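Local coordinates for protein phosphoacetylglucosamine mutase (Aspergillus lentulus, PDB 5O9X) that interconverts the 6-phosphate and 1-phosphate forms of N-acetylglucosamine, as a phosphoacetylglucosamine mutase of the phosphohexomutase family, at residues V46-T51 with D109-L114; G59-V64 with C173-G178; E227-L232 with L238-V243; T337-G342 with F503-G508. The protein carries 1 engineered substitution. All coordinates share one frame; numbering follows the deposited sequence.

Contact 1. Residues V46-T51 with D109-L114; sequences VGLLAT and DVYDEL
Tyr111 reaches across from helix 107-118 and lays its ring beside Leu48 and Thr51 of helix 40-56. With CG anti to the backbone N (chi1 -168°), the ring extends toward helix 40-56, where its edge meets Leu48, and it bridges the gap between two backbones whose nearest CA atoms, those of Leu48 and Tyr111, are 7.4 Å apart. Tyr111 CD2 packs against Leu48 CG at 4.0 Å, while Tyr111 CE2 comes within 3.6 Å of Leu48 O, which lies in the ring plane. At the far end Tyr111 OH touches the methyl of Thr51, with CG2 3.5 Å from it, and the two side chains cross at about a right angle. The threonine rotamer (chi1 -64°) matters here: it presents CG2 to the tyrosine and leaves OG1 for Thr152 OG1, a hydrogen-bond partner outside both helices. Leu48 and Tyr111 also touch Thr152, and Leu114 packs on Tyr95 and Leu99 of helix 91-101. The chemistry is that of a buried helix-helix joint in the first alpha/beta domain: an aromatic C-H edge, probably slightly polarised, against a carbonyl oxygen, flanked by aliphatic carbon, with the threonine's polar half turned to another partner.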
loop_
_atom_site.group_PDB
_atom_site.type_symbol
_atom_site.label_atom_id
_atom_site.label_comp_id
_atom_site.label_asym_id
_atom_site.label_seq_id
_atom_site.Cartn_x
_atom_site.Cartn_y
_atom_site.Cartn_z
ATOM N N VAL A 46 -20.162 0.843 6.531
ATOM C CA VAL A 46 -18.848 0.563 7.116
ATOM C C VAL A 46 -18.760 0.889 8.635
ATOM O O VAL A 46 -18.074 0.170 9.374
ATOM C CB VAL A 46 -17.710 1.260 6.296
ATOM C CG1 VAL A 46 -16.376 1.104 7.009
ATOM C CG2 VAL A 46 -17.595 0.605 4.910
ATOM N N GLY A 47 -19.454 1.952 9.073
ATOM C CA GLY A 47 -19.469 2.299 10.516
ATOM C C GLY A 47 -20.133 1.128 11.297
ATOM O O GLY A 47 -19.659 0.688 12.335
ATOM N N LEU A 48 -21.232 0.641 10.766
ATOM C CA LEU A 48 -21.879 -0.585 11.315
ATOM C C LEU A 48 -20.953 -1.798 11.392
ATOM O O LEU A 48 -20.830 -2.417 12.471
ATOM C CB LEU A 48 -23.121 -0.852 10.475
ATOM C CG LEU A 48 -24.414 -0.122 10.870
ATOM C CD1 LEU A 48 -24.319 1.275 11.444
ATOM C CD2 LEU A 48 -25.419 -0.190 9.740
ATOM N N LEU A 49 -20.261 -2.108 10.292
ATOM C CA LEU A 49 -19.295 -3.204 10.253
ATOM C C LEU A 49 -18.126 -3.045 11.245
ATOM O O LEU A 49 -17.777 -4.008 11.924
ATOM C CB LEU A 49 -18.763 -3.396 8.849
ATOM C CG LEU A 49 -17.998 -4.731 8.813
ATOM C CD1 LEU A 49 -18.925 -5.941 8.838
ATOM C CD2 LEU A 49 -17.124 -4.792 7.614
ATOM N N ALA A 50 -17.541 -1.835 11.312
ATOM C CA ALA A 50 -16.454 -1.556 12.234
ATOM C C ALA A 50 -16.910 -1.842 13.672
ATOM O O ALA A 50 -16.116 -2.339 14.460
ATOM C CB ALA A 50 -15.951 -0.077 12.119
ATOM N N THR A 51 -18.131 -1.473 14.002
ATOM C CA THR A 51 -18.679 -1.718 15.380
ATOM C C THR A 51 -18.710 -3.265 15.647
ATOM O O THR A 51 -18.187 -3.746 16.655
ATOM C CB THR A 51 -20.107 -1.158 15.555
ATOM O OG1 THR A 51 -20.118 0.266 15.426
ATOM C CG2 THR A 51 -20.667 -1.490 16.980
ATOM N N ASP A 109 -31.992 -4.912 10.045
ATOM C CA ASP A 109 -32.193 -6.361 9.996
ATOM C C ASP A 109 -30.946 -7.069 9.545
ATOM O O ASP A 109 -30.539 -8.077 10.149
ATOM C CB ASP A 109 -33.383 -6.714 9.081
ATOM C CG ASP A 109 -34.741 -6.135 9.602
ATOM O OD1 ASP A 109 -34.883 -5.812 10.811
ATOM O OD2 ASP A 109 -35.671 -5.973 8.790
ATOM N N VAL A 110 -30.292 -6.530 8.494
ATOM C CA VAL A 110 -29.015 -7.078 8.060
ATOM C C VAL A 110 -28.019 -7.057 9.209
ATOM O O VAL A 110 -27.331 -8.043 9.439
ATOM C CB VAL A 110 -28.525 -6.390 6.772
ATOM C CG1 VAL A 110 -27.134 -6.866 6.389
ATOM C CG2 VAL A 110 -29.512 -6.695 5.641
ATOM N N TYR A 111 -27.980 -5.954 9.971
ATOM C CA TYR A 111 -27.113 -5.842 11.167
ATOM C C TYR A 111 -27.356 -7.005 12.159
ATOM O O TYR A 111 -26.407 -7.700 12.562
ATOM C CB TYR A 111 -27.356 -4.503 11.851
ATOM C CG TYR A 111 -26.375 -4.076 12.941
ATOM C CD1 TYR A 111 -26.792 -3.977 14.303
ATOM C CD2 TYR A 111 -25.049 -3.677 12.625
ATOM C CE1 TYR A 111 -25.911 -3.531 15.301
ATOM C CE2 TYR A 111 -24.183 -3.226 13.624
ATOM C CZ TYR A 111 -24.597 -3.166 14.949
ATOM O OH TYR A 111 -23.731 -2.726 15.913
ATOM N N ASP A 112 -28.615 -7.222 12.559
ATOM C CA ASP A 112 -28.952 -8.361 13.462
ATOM C C ASP A 112 -28.660 -9.728 12.855
ATOM O O ASP A 112 -28.148 -10.634 13.545
ATOM C CB ASP A 112 -30.406 -8.289 13.951
ATOM C CG ASP A 112 -30.590 -7.253 15.046
ATOM O OD1 ASP A 112 -29.771 -7.260 16.020
ATOM O OD2 ASP A 112 -31.546 -6.437 14.918
ATOM N N GLU A 113 -28.916 -9.856 11.549
ATOM C CA GLU A 113 -28.623 -11.081 10.832
ATOM C C GLU A 113 -27.121 -11.356 10.998
ATOM O O GLU A 113 -26.702 -12.486 11.330
ATOM C CB GLU A 113 -29.022 -10.859 9.386
ATOM C CG GLU A 113 -29.066 -12.043 8.459
ATOM C CD GLU A 113 -29.267 -11.607 7.002
ATOM O OE1 GLU A 113 -30.157 -10.748 6.702
ATOM O OE2 GLU A 113 -28.514 -12.125 6.154
ATOM N N LEU A 114 -26.310 -10.289 10.880
ATOM C CA LEU A 114 -24.866 -10.423 11.049
ATOM C C LEU A 114 -24.436 -10.758 12.440
ATOM O O LEU A 114 -23.481 -11.562 12.605
ATOM C CB LEU A 114 -24.089 -9.207 10.497
ATOM C CG LEU A 114 -23.955 -9.188 8.986
ATOM C CD1 LEU A 114 -23.377 -7.845 8.477
ATOM C CD2 LEU A 114 -23.130 -10.358 8.472
#

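Contact 2. Residues G59-V64 with C173-G178; sequences GQWIGV and CKNTLG
Lys174 drapes over one face of the Trp61 indole, joining helix 164-176 to strand 61-66. Its CE does the touching, 3.4 Å from Trp61 CE2 and 3.6 Å from the centroid of the six-membered ring, a CH-pi contact. NZ follows over the same face as a longer cation-pi partner, 4.7 Å from that centroid and 23° off the ring normal. The lysine gets there by bending at chi3 (79°) and chi4, which folds its end over the ring. Asn175 comes in at the indole edge, and its amide lies against the backbone of Trp61. The aliphatic part of Gln60 lies next to the same amide. One shell out, Trp61 rests on Val129 of the adjacent strand 127-132 and on Ile157 of strand 155-161 beyond it, and Lys174 itself touches Ile157 and Pro186. Gln60 O is held by Ser54 OG of helix 40-56. The chemistry implied is a mixed surface joint: the methylene next to the ammonium is drawn to the pi face, and the charge remains close enough to add a probably modest electrostatic attraction.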
loop_
_atom_site.group_PDB
_atom_site.type_symbol
_atom_site.label_atom_id
_atom_site.label_comp_id
_atom_site.label_asym_id
_atom_site.label_seq_id
_atom_site.Cartn_x
_atom_site.Cartn_y
_atom_site.Cartn_z
ATOM N N GLY A 59 -13.653 -5.728 21.882
ATOM C CA GLY A 59 -13.511 -4.272 22.037
ATOM C C GLY A 59 -12.149 -3.704 21.653
ATOM O O GLY A 59 -11.783 -2.617 22.109
ATOM N N GLN A 60 -11.405 -4.417 20.804
ATOM C CA GLN A 60 -10.106 -3.934 20.310
ATOM C C GLN A 60 -10.404 -2.804 19.318
ATOM O O GLN A 60 -11.450 -2.789 18.708
ATOM C CB GLN A 60 -9.272 -5.043 19.672
ATOM C CG GLN A 60 -8.403 -5.846 20.660
ATOM C CD GLN A 60 -7.648 -6.964 19.987
ATOM O OE1 GLN A 60 -8.235 -7.823 19.360
ATOM N NE2 GLN A 60 -6.341 -6.959 20.103
ATOM N N TRP A 61 -9.537 -1.805 19.297
ATOM C CA TRP A 61 -9.665 -0.695 18.373
ATOM C C TRP A 61 -9.599 -1.210 16.936
ATOM O O TRP A 61 -8.672 -1.937 16.520
ATOM C CB TRP A 61 -8.569 0.343 18.667
ATOM C CG TRP A 61 -8.822 1.024 19.960
ATOM C CD1 TRP A 61 -8.345 0.668 21.187
ATOM C CD2 TRP A 61 -9.635 2.201 20.159
ATOM N NE1 TRP A 61 -8.808 1.578 22.146
ATOM C CE2 TRP A 61 -9.596 2.513 21.550
ATOM C CE3 TRP A 61 -10.378 3.031 19.291
ATOM C CZ2 TRP A 61 -10.287 3.594 22.100
ATOM C CZ3 TRP A 61 -11.060 4.133 19.831
ATOM C CH2 TRP A 61 -11.008 4.395 21.243
ATOM N N ILE A 62 -10.619 -0.843 16.182
ATOM C CA ILE A 62 -10.614 -1.076 14.702
ATOM C C ILE A 62 -10.421 0.302 13.988
ATOM O O ILE A 62 -11.008 1.299 14.415
ATOM C CB ILE A 62 -11.960 -1.702 14.331
ATOM C CG1 ILE A 62 -12.079 -3.138 14.949
ATOM C CG2 ILE A 62 -12.189 -1.796 12.800
ATOM C CD1 ILE A 62 -10.922 -4.072 14.561
ATOM N N GLY A 63 -9.693 0.344 12.863
ATOM C CA GLY A 63 -9.464 1.692 12.233
ATOM C C GLY A 63 -10.323 1.768 10.976
ATOM O O GLY A 63 -10.655 0.699 10.330
ATOM N N VAL A 64 -10.697 3.000 10.613
ATOM C CA VAL A 64 -11.300 3.260 9.333
ATOM C C VAL A 64 -10.513 4.413 8.692
ATOM O O VAL A 64 -10.372 5.425 9.311
ATOM C CB VAL A 64 -12.790 3.702 9.486
ATOM C CG1 VAL A 64 -13.386 3.938 8.108
ATOM C CG2 VAL A 64 -13.623 2.583 10.136
ATOM N N CYS A 173 -0.724 0.764 17.852
ATOM C CA CYS A 173 -0.358 1.353 19.153
ATOM C C CYS A 173 -1.446 1.233 20.207
ATOM O O CYS A 173 -1.153 0.808 21.350
ATOM C CB CYS A 173 0.045 2.844 19.057
ATOM S SG CYS A 173 1.625 2.984 18.208
ATOM N N LYS A 174 -2.680 1.616 19.878
ATOM C CA LYS A 174 -3.712 1.623 20.921
ATOM C C LYS A 174 -4.016 0.148 21.389
ATOM O O LYS A 174 -4.449 -0.096 22.526
ATOM C CB LYS A 174 -4.995 2.287 20.432
ATOM C CG LYS A 174 -4.890 3.743 20.046
ATOM C CD LYS A 174 -6.255 4.282 19.722
ATOM C CE LYS A 174 -7.022 4.591 21.006
ATOM N NZ LYS A 174 -6.396 5.640 21.840
ATOM N N ASN A 175 -3.826 -0.823 20.505
ATOM C CA ASN A 175 -4.134 -2.201 20.892
ATOM C C ASN A 175 -2.971 -2.900 21.614
ATOM O O ASN A 175 -3.123 -4.032 22.052
ATOM C CB ASN A 175 -4.601 -3.017 19.697
ATOM C CG ASN A 175 -6.000 -2.618 19.240
ATOM O OD1 ASN A 175 -6.232 -2.459 18.037
ATOM N ND2 ASN A 175 -6.907 -2.430 20.165
ATOM N N THR A 176 -1.810 -2.249 21.676
ATOM C CA THR A 176 -0.644 -2.861 22.277
ATOM C C THR A 176 -0.109 -2.042 23.448
ATOM O O THR A 176 0.874 -2.468 24.085
ATOM C CB THR A 176 0.502 -3.104 21.271
ATOM O OG1 THR A 176 0.969 -1.832 20.781
ATOM C CG2 THR A 176 0.089 -4.079 20.137
ATOM N N LEU A 177 -0.731 -0.891 23.725
ATOM C CA LEU A 177 -0.181 0.049 24.679
ATOM C C LEU A 177 -0.156 -0.700 26.043
ATOM O O LEU A 177 -1.093 -1.454 26.337
ATOM C CB LEU A 177 -1.017 1.343 24.715
ATOM C CG LEU A 177 -0.493 2.526 25.530
ATOM C CD1 LEU A 177 0.822 3.130 25.013
ATOM C CD2 LEU A 177 -1.575 3.595 25.681
ATOM N N GLY A 178 0.969 -0.590 26.766
ATOM C CA GLY A 178 1.117 -1.127 28.125
ATOM C C GLY A 178 1.331 -2.627 28.202
ATOM O O GLY A 178 1.140 -3.207 29.259
#

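Contact 3. Residues E227-L232 with L238-V243; sequences ELIKYL and LDIKIV
Ile229 projects from helix 221-231 like a peg, and the knob that enters is its terminal methyl. CD1 settles against the flank of Ile240, 3.8 Å from Ile240 CB and 3.9 Å from Ile240 CG2, and also meets the Ile240 CD1 methyl at 4.0 Å. The hollow is therefore the branched surface of one strand residue, bounded farther along the strand by Ile242, whose CD1 lies 4.3 Å from Ile229 CD1. Ile229 reaches this position because its chain is extended beyond CG1 (chi2 169°), which pushes CD1 out toward the strand. Where the helix has given way to loop, a second and looser bump forms: Leu232 CD1 approaches Leu238 CD2 at 4.2 Å. All of these bumps are methyl or methine carbon, so the fit rests on shape. Apart from this apolar contact, Lys230 NZ makes a salt bridge with Glu227 OE1 at 2.8 Å along the helix. Met432 and Leu433 of helix 428-442 add to the packing round Ile240 and Leu238. Strand 240-243 is an outermost strand of its sheet, bonded to parallel strand 212-215, and this is the helix-on-sheet packing of a beta-alpha-beta crossover in domain II of the mutase.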
loop_
_atom_site.group_PDB
_atom_site.type_symbol
_atom_site.label_atom_id
_atom_site.label_comp_id
_atom_site.label_asym_id
_atom_site.label_seq_id
_atom_site.Cartn_x
_atom_site.Cartn_y
_atom_site.Cartn_z
ATOM N N GLU A 227 6.640 17.738 8.713
ATOM C CA GLU A 227 6.599 17.589 10.166
ATOM C C GLU A 227 7.621 16.550 10.697
ATOM O O GLU A 227 8.331 16.827 11.665
ATOM C CB GLU A 227 5.179 17.218 10.645
ATOM C CG GLU A 227 4.865 17.371 12.151
ATOM C CD GLU A 227 5.105 18.758 12.772
ATOM O OE1 GLU A 227 5.164 19.799 12.042
ATOM O OE2 GLU A 227 5.281 18.809 14.031
ATOM N N LEU A 228 7.661 15.367 10.063
ATOM C CA LEU A 228 8.607 14.324 10.392
ATOM C C LEU A 228 10.037 14.889 10.356
ATOM O O LEU A 228 10.826 14.550 11.223
ATOM C CB LEU A 228 8.486 13.114 9.396
ATOM C CG LEU A 228 9.701 12.136 9.547
ATOM C CD1 LEU A 228 9.667 11.455 10.917
ATOM C CD2 LEU A 228 9.498 11.119 8.378
ATOM N N ILE A 229 10.354 15.771 9.388
ATOM C CA ILE A 229 11.740 16.252 9.228
ATOM C C ILE A 229 12.228 17.029 10.489
ATOM O O ILE A 229 13.389 16.911 10.890
ATOM C CB ILE A 229 11.794 17.097 8.009
ATOM C CG1 ILE A 229 11.793 16.116 6.833
ATOM C CG2 ILE A 229 13.086 17.976 7.898
ATOM C CD1 ILE A 229 11.569 16.794 5.493
ATOM N N LYS A 230 11.316 17.713 11.157
ATOM C CA LYS A 230 11.668 18.354 12.463
ATOM C C LYS A 230 12.130 17.388 13.506
ATOM O O LYS A 230 12.916 17.774 14.360
ATOM C CB LYS A 230 10.468 19.044 13.021
ATOM C CG LYS A 230 9.926 20.131 12.101
ATOM C CD LYS A 230 8.730 20.702 12.848
ATOM C CE LYS A 230 7.953 21.678 11.977
ATOM N NZ LYS A 230 6.710 22.017 12.769
ATOM N N TYR A 231 11.623 16.142 13.494
ATOM C CA TYR A 231 12.084 15.109 14.429
ATOM C C TYR A 231 13.372 14.405 14.051
ATOM O O TYR A 231 13.954 13.767 14.892
ATOM C CB TYR A 231 10.991 14.061 14.652
ATOM C CG TYR A 231 9.757 14.619 15.366
ATOM C CD1 TYR A 231 9.530 14.363 16.735
ATOM C CD2 TYR A 231 8.797 15.394 14.668
ATOM C CE1 TYR A 231 8.374 14.889 17.381
ATOM C CE2 TYR A 231 7.663 15.841 15.297
ATOM C CZ TYR A 231 7.469 15.618 16.661
ATOM O OH TYR A 231 6.313 16.076 17.313
ATOM N N LEU A 232 13.796 14.472 12.769
ATOM C CA LEU A 232 14.872 13.558 12.298
ATOM C C LEU A 232 16.255 13.959 12.877
ATOM O O LEU A 232 16.454 15.131 13.141
ATOM C CB LEU A 232 14.937 13.497 10.758
ATOM C CG LEU A 232 13.712 12.804 10.107
ATOM C CD1 LEU A 232 13.856 12.923 8.595
ATOM C CD2 LEU A 232 13.671 11.314 10.465
ATOM N N LEU A 238 21.052 13.654 5.399
ATOM C CA LEU A 238 19.804 13.648 4.636
ATOM C C LEU A 238 19.325 15.102 4.502
ATOM O O LEU A 238 19.113 15.805 5.489
ATOM C CB LEU A 238 18.774 12.803 5.342
ATOM C CG LEU A 238 17.434 12.681 4.608
ATOM C CD1 LEU A 238 17.650 11.980 3.287
ATOM C CD2 LEU A 238 16.483 11.849 5.448
ATOM N N ASP A 239 19.081 15.492 3.274
ATOM C CA ASP A 239 18.695 16.788 2.875
ATOM C C ASP A 239 17.422 16.649 1.967
ATOM O O ASP A 239 17.551 16.516 0.757
ATOM C CB ASP A 239 19.881 17.247 2.022
ATOM C CG ASP A 239 19.764 18.691 1.512
ATOM O OD1 ASP A 239 18.881 19.446 2.005
ATOM O OD2 ASP A 239 20.585 19.050 0.595
ATOM N N ILE A 240 16.219 16.727 2.527
ATOM C CA ILE A 240 14.972 16.514 1.735
ATOM C C ILE A 240 14.438 17.832 1.242
ATOM O O ILE A 240 14.278 18.806 2.044
ATOM C CB ILE A 240 13.870 15.814 2.582
ATOM C CG1 ILE A 240 14.273 14.364 2.886
ATOM C CG2 ILE A 240 12.466 15.844 1.845
ATOM C CD1 ILE A 240 13.455 13.610 3.946
ATOM N N LYS A 241 14.076 17.869 -0.035
ATOM C CA LYS A 241 13.329 18.966 -0.564
ATOM C C LYS A 241 11.942 18.430 -0.891
ATOM O O LYS A 241 11.851 17.315 -1.455
ATOM C CB LYS A 241 13.976 19.487 -1.837
ATOM C CG LYS A 241 15.487 19.669 -1.724
ATOM C CD LYS A 241 15.911 20.958 -1.039
ATOM C CE LYS A 241 17.439 21.066 -0.809
ATOM N NZ LYS A 241 17.771 22.060 0.285
ATOM N N ILE A 242 10.882 19.206 -0.594
ATOM C CA ILE A 242 9.505 18.754 -0.809
ATOM C C ILE A 242 9.000 19.544 -1.952
ATOM O O ILE A 242 9.239 20.776 -2.002
ATOM C CB ILE A 242 8.628 18.999 0.464
ATOM C CG1 ILE A 242 9.031 17.931 1.536
ATOM C CG2 ILE A 242 7.117 18.885 0.112
ATOM C CD1 ILE A 242 8.384 18.153 2.928
ATOM N N VAL A 243 8.395 18.889 -2.939
ATOM C CA VAL A 243 7.678 19.580 -4.022
ATOM C C VAL A 243 6.260 19.010 -4.078
ATOM O O VAL A 243 6.052 17.846 -3.598
ATOM C CB VAL A 243 8.371 19.518 -5.458
ATOM C CG1 VAL A 243 9.737 20.245 -5.443
ATOM C CG2 VAL A 243 8.566 18.052 -6.008
#

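Contact 4. Residues T337-G342 with F503-G508; sequences TAYANG and FARASG. With G16 (1,6-di-O-phosphono-alpha-D-glucopyranose), chain B.
Ala338 and Tyr339 form the corner of a type I turn from Thr337 to Ala340, which faces Phe503 and Arg505 on edge strand 501-506, the CA atoms of Ala338 and Phe503 being 8.1 Å apart. Domain III thus meets the C-terminal domain of the phosphohexomutase fold, next to the phosphate-binding loop. The rings of Tyr339 and Phe503 make an edge-to-face pair with planes at 58°: Phe503 CZ points down onto the middle of the tyrosine face. Ala338 CB sits over one face of Phe503, toward the rim, 3.8 Å from the ring centroid, and a water lies over the opposite face, joining Tyr339 OH to Phe503 O. Arg505 is bent at chi3 (-76°), which turns its guanidinium toward the bound glucose 1,6-bisphosphate. NH1 gives one N-H to Tyr339 OH at 3.0 Å, nearly in the guanidinium plane, and another to O1P of the 6-phosphate at 2.8 Å. NH2 donates to O3P, while NE pairs with Glu477, so the group is fixed on several sides, and the tyrosine probably helps to position the arginine from the second shell. The loop completes the grip: Gly508 N reaches O3P at 2.8 Å, and Ser507 OG donates to O2P at 2.6 Å.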
loop_
_atom_site.group_PDB
_atom_site.type_symbol
_atom_site.label_atom_id
_atom_site.label_comp_id
_atom_site.label_asym_id
_atom_site.label_seq_id
_atom_site.Cartn_x
_atom_site.Cartn_y
_atom_site.Cartn_z
ATOM N N THR A 337 4.108 -9.398 -7.509
ATOM C CA THR A 337 2.920 -9.698 -8.334
ATOM C C THR A 337 3.339 -9.762 -9.811
ATOM O O THR A 337 4.500 -9.490 -10.158
ATOM C CB THR A 337 1.745 -8.726 -8.105
ATOM O OG1 THR A 337 2.033 -7.413 -8.689
ATOM C CG2 THR A 337 1.581 -8.485 -6.564
ATOM N N ALA A 338 2.362 -10.009 -10.679
ATOM C CA ALA A 338 2.609 -10.199 -12.109
ATOM C C ALA A 338 3.025 -8.865 -12.752
ATOM O O ALA A 338 3.640 -8.903 -13.811
ATOM C CB ALA A 338 1.341 -10.800 -12.760
ATOM N N TYR A 339 2.804 -7.716 -12.080
ATOM C CA TYR A 339 3.199 -6.421 -12.632
ATOM C C TYR A 339 4.718 -6.229 -12.467
ATOM O O TYR A 339 5.253 -5.227 -13.006
ATOM C CB TYR A 339 2.489 -5.279 -11.860
ATOM C CG TYR A 339 1.014 -5.231 -12.256
ATOM C CD1 TYR A 339 0.655 -4.735 -13.515
ATOM C CD2 TYR A 339 0.045 -5.816 -11.456
ATOM C CE1 TYR A 339 -0.655 -4.719 -13.929
ATOM C CE2 TYR A 339 -1.300 -5.789 -11.855
ATOM C CZ TYR A 339 -1.608 -5.284 -13.121
ATOM O OH TYR A 339 -2.912 -5.315 -13.587
ATOM N N ALA A 340 5.401 -7.086 -11.674
ATOM C CA ALA A 340 6.845 -6.935 -11.534
ATOM C C ALA A 340 7.566 -7.129 -12.867
ATOM O O ALA A 340 7.241 -8.055 -13.642
ATOM C CB ALA A 340 7.425 -7.925 -10.515
ATOM N N ASN A 341 8.513 -6.270 -13.149
ATOM C CA ASN A 341 9.286 -6.436 -14.389
ATOM C C ASN A 341 10.022 -7.794 -14.375
ATOM O O ASN A 341 10.600 -8.195 -13.350
ATOM C CB ASN A 341 10.328 -5.322 -14.466
ATOM C CG ASN A 341 10.885 -5.191 -15.840
ATOM O OD1 ASN A 341 11.799 -5.946 -16.208
ATOM N ND2 ASN A 341 10.318 -4.291 -16.621
ATOM N N GLY A 342 9.973 -8.516 -15.505
ATOM C CA GLY A 342 10.613 -9.864 -15.562
ATOM C C GLY A 342 12.070 -9.790 -15.203
ATOM O O GLY A 342 12.580 -10.753 -14.725
ATOM N N PHE A 503 -0.392 -9.497 -19.690
ATOM C CA PHE A 503 -1.605 -10.035 -19.076
ATOM C C PHE A 503 -2.618 -8.888 -18.878
ATOM O O PHE A 503 -2.227 -7.755 -18.761
ATOM C CB PHE A 503 -1.382 -10.758 -17.762
ATOM C CG PHE A 503 -0.930 -9.847 -16.645
ATOM C CD1 PHE A 503 0.441 -9.350 -16.604
ATOM C CD2 PHE A 503 -1.790 -9.550 -15.586
ATOM C CE1 PHE A 503 0.856 -8.492 -15.550
ATOM C CE2 PHE A 503 -1.351 -8.684 -14.534
ATOM C CZ PHE A 503 -0.059 -8.126 -14.556
ATOM N N ALA A 504 -3.902 -9.238 -18.851
ATOM C CA ALA A 504 -4.995 -8.276 -18.639
ATOM C C ALA A 504 -5.845 -8.713 -17.432
ATOM O O ALA A 504 -6.150 -9.914 -17.267
ATOM C CB ALA A 504 -5.897 -8.215 -19.914
ATOM N N ARG A 505 -6.339 -7.753 -16.616
ATOM C CA ARG A 505 -7.192 -8.150 -15.487
ATOM C C ARG A 505 -7.981 -6.897 -15.120
ATOM O O ARG A 505 -7.520 -5.743 -15.349
ATOM C CB ARG A 505 -6.438 -8.604 -14.237
ATOM C CG ARG A 505 -5.291 -7.644 -13.820
ATOM C CD ARG A 505 -4.644 -8.043 -12.463
ATOM N NE ARG A 505 -5.491 -7.670 -11.315
ATOM C CZ ARG A 505 -5.605 -6.420 -10.808
ATOM N NH1 ARG A 505 -5.001 -5.353 -11.366
ATOM N NH2 ARG A 505 -6.366 -6.224 -9.744
ATOM N N ALA A 506 -9.157 -7.143 -14.568
ATOM C CA ALA A 506 -10.057 -6.059 -14.076
ATOM C C ALA A 506 -9.369 -5.411 -12.872
ATOM O O ALA A 506 -8.771 -6.093 -11.986
ATOM C CB ALA A 506 -11.404 -6.670 -13.611
ATOM N N SER A 507 -9.398 -4.072 -12.866
ATOM C CA SER A 507 -9.023 -3.328 -11.676
ATOM C C SER A 507 -10.107 -3.520 -10.614
ATOM O O SER A 507 -11.315 -3.573 -10.963
ATOM C CB SER A 507 -8.909 -1.809 -12.058
ATOM O OG SER A 507 -8.774 -1.025 -10.864
ATOM N N GLY A 508 -9.681 -3.555 -9.341
ATOM C CA GLY A 508 -10.567 -3.512 -8.150
ATOM C C GLY A 508 -10.523 -2.196 -7.449
ATOM O O GLY A 508 -10.994 -2.101 -6.266
HETATM C C1 G16 B . -4.523 -0.293 -4.133
HETATM C C2 G16 B . -3.994 -1.536 -3.425
HETATM C C3 G16 B . -2.723 -2.071 -4.160
HETATM C C4 G16 B . -2.933 -2.352 -5.637
HETATM C C5 G16 B . -3.453 -1.076 -6.287
HETATM C C6 G16 B . -3.989 -1.254 -7.689
HETATM O O1 G16 B . -3.531 0.736 -4.066
HETATM O O2 G16 B . -3.719 -1.334 -2.004
HETATM O O3 G16 B . -2.274 -3.151 -3.443
HETATM O O4 G16 B . -1.702 -2.747 -6.386
HETATM O O5 G16 B . -4.651 -0.593 -5.632
HETATM O O6 G16 B . -5.114 -2.239 -7.606
HETATM P P G16 B . -5.968 -2.555 -8.949
HETATM O O1P G16 B . -4.984 -2.910 -10.088
HETATM O O2P G16 B . -6.726 -1.263 -9.341
HETATM O O3P G16 B . -7.013 -3.639 -8.610
HETATM P "P'" G16 B . -3.802 2.187 -3.356
HETATM O O1X G16 B . -4.731 1.951 -2.135
HETATM O O2X G16 B . -4.623 3.044 -4.373
HETATM O O3X G16 B . -2.487 2.856 -3.149
HETATM O O HOH W 1 -2.791 -6.051 -16.229
#

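Contacts 1 and 2 belong to the same alpha/beta domain and touch directly: Ala50 CB packs on Val64 CG2 at 4.1 Å, helix 40-56 being followed in the chain by strand 61-66. The same domain also supplies His70, which hydrogen-bonds the ligand. Contact 4 supplies another wall of the site through Arg505, Ser507 and Gly508, with its nearest atoms about 13 Å from contact 1 and about 16 Å from contact 2. Contact 3, in domain II, touches none of the others: its nearest atoms are about 14 Å from contact 2, about 25 Å from contact 4 and about 27 Å from contact 1. Of the four, contact 4 alone contains residues hydrogen-bonded to the bisphosphate.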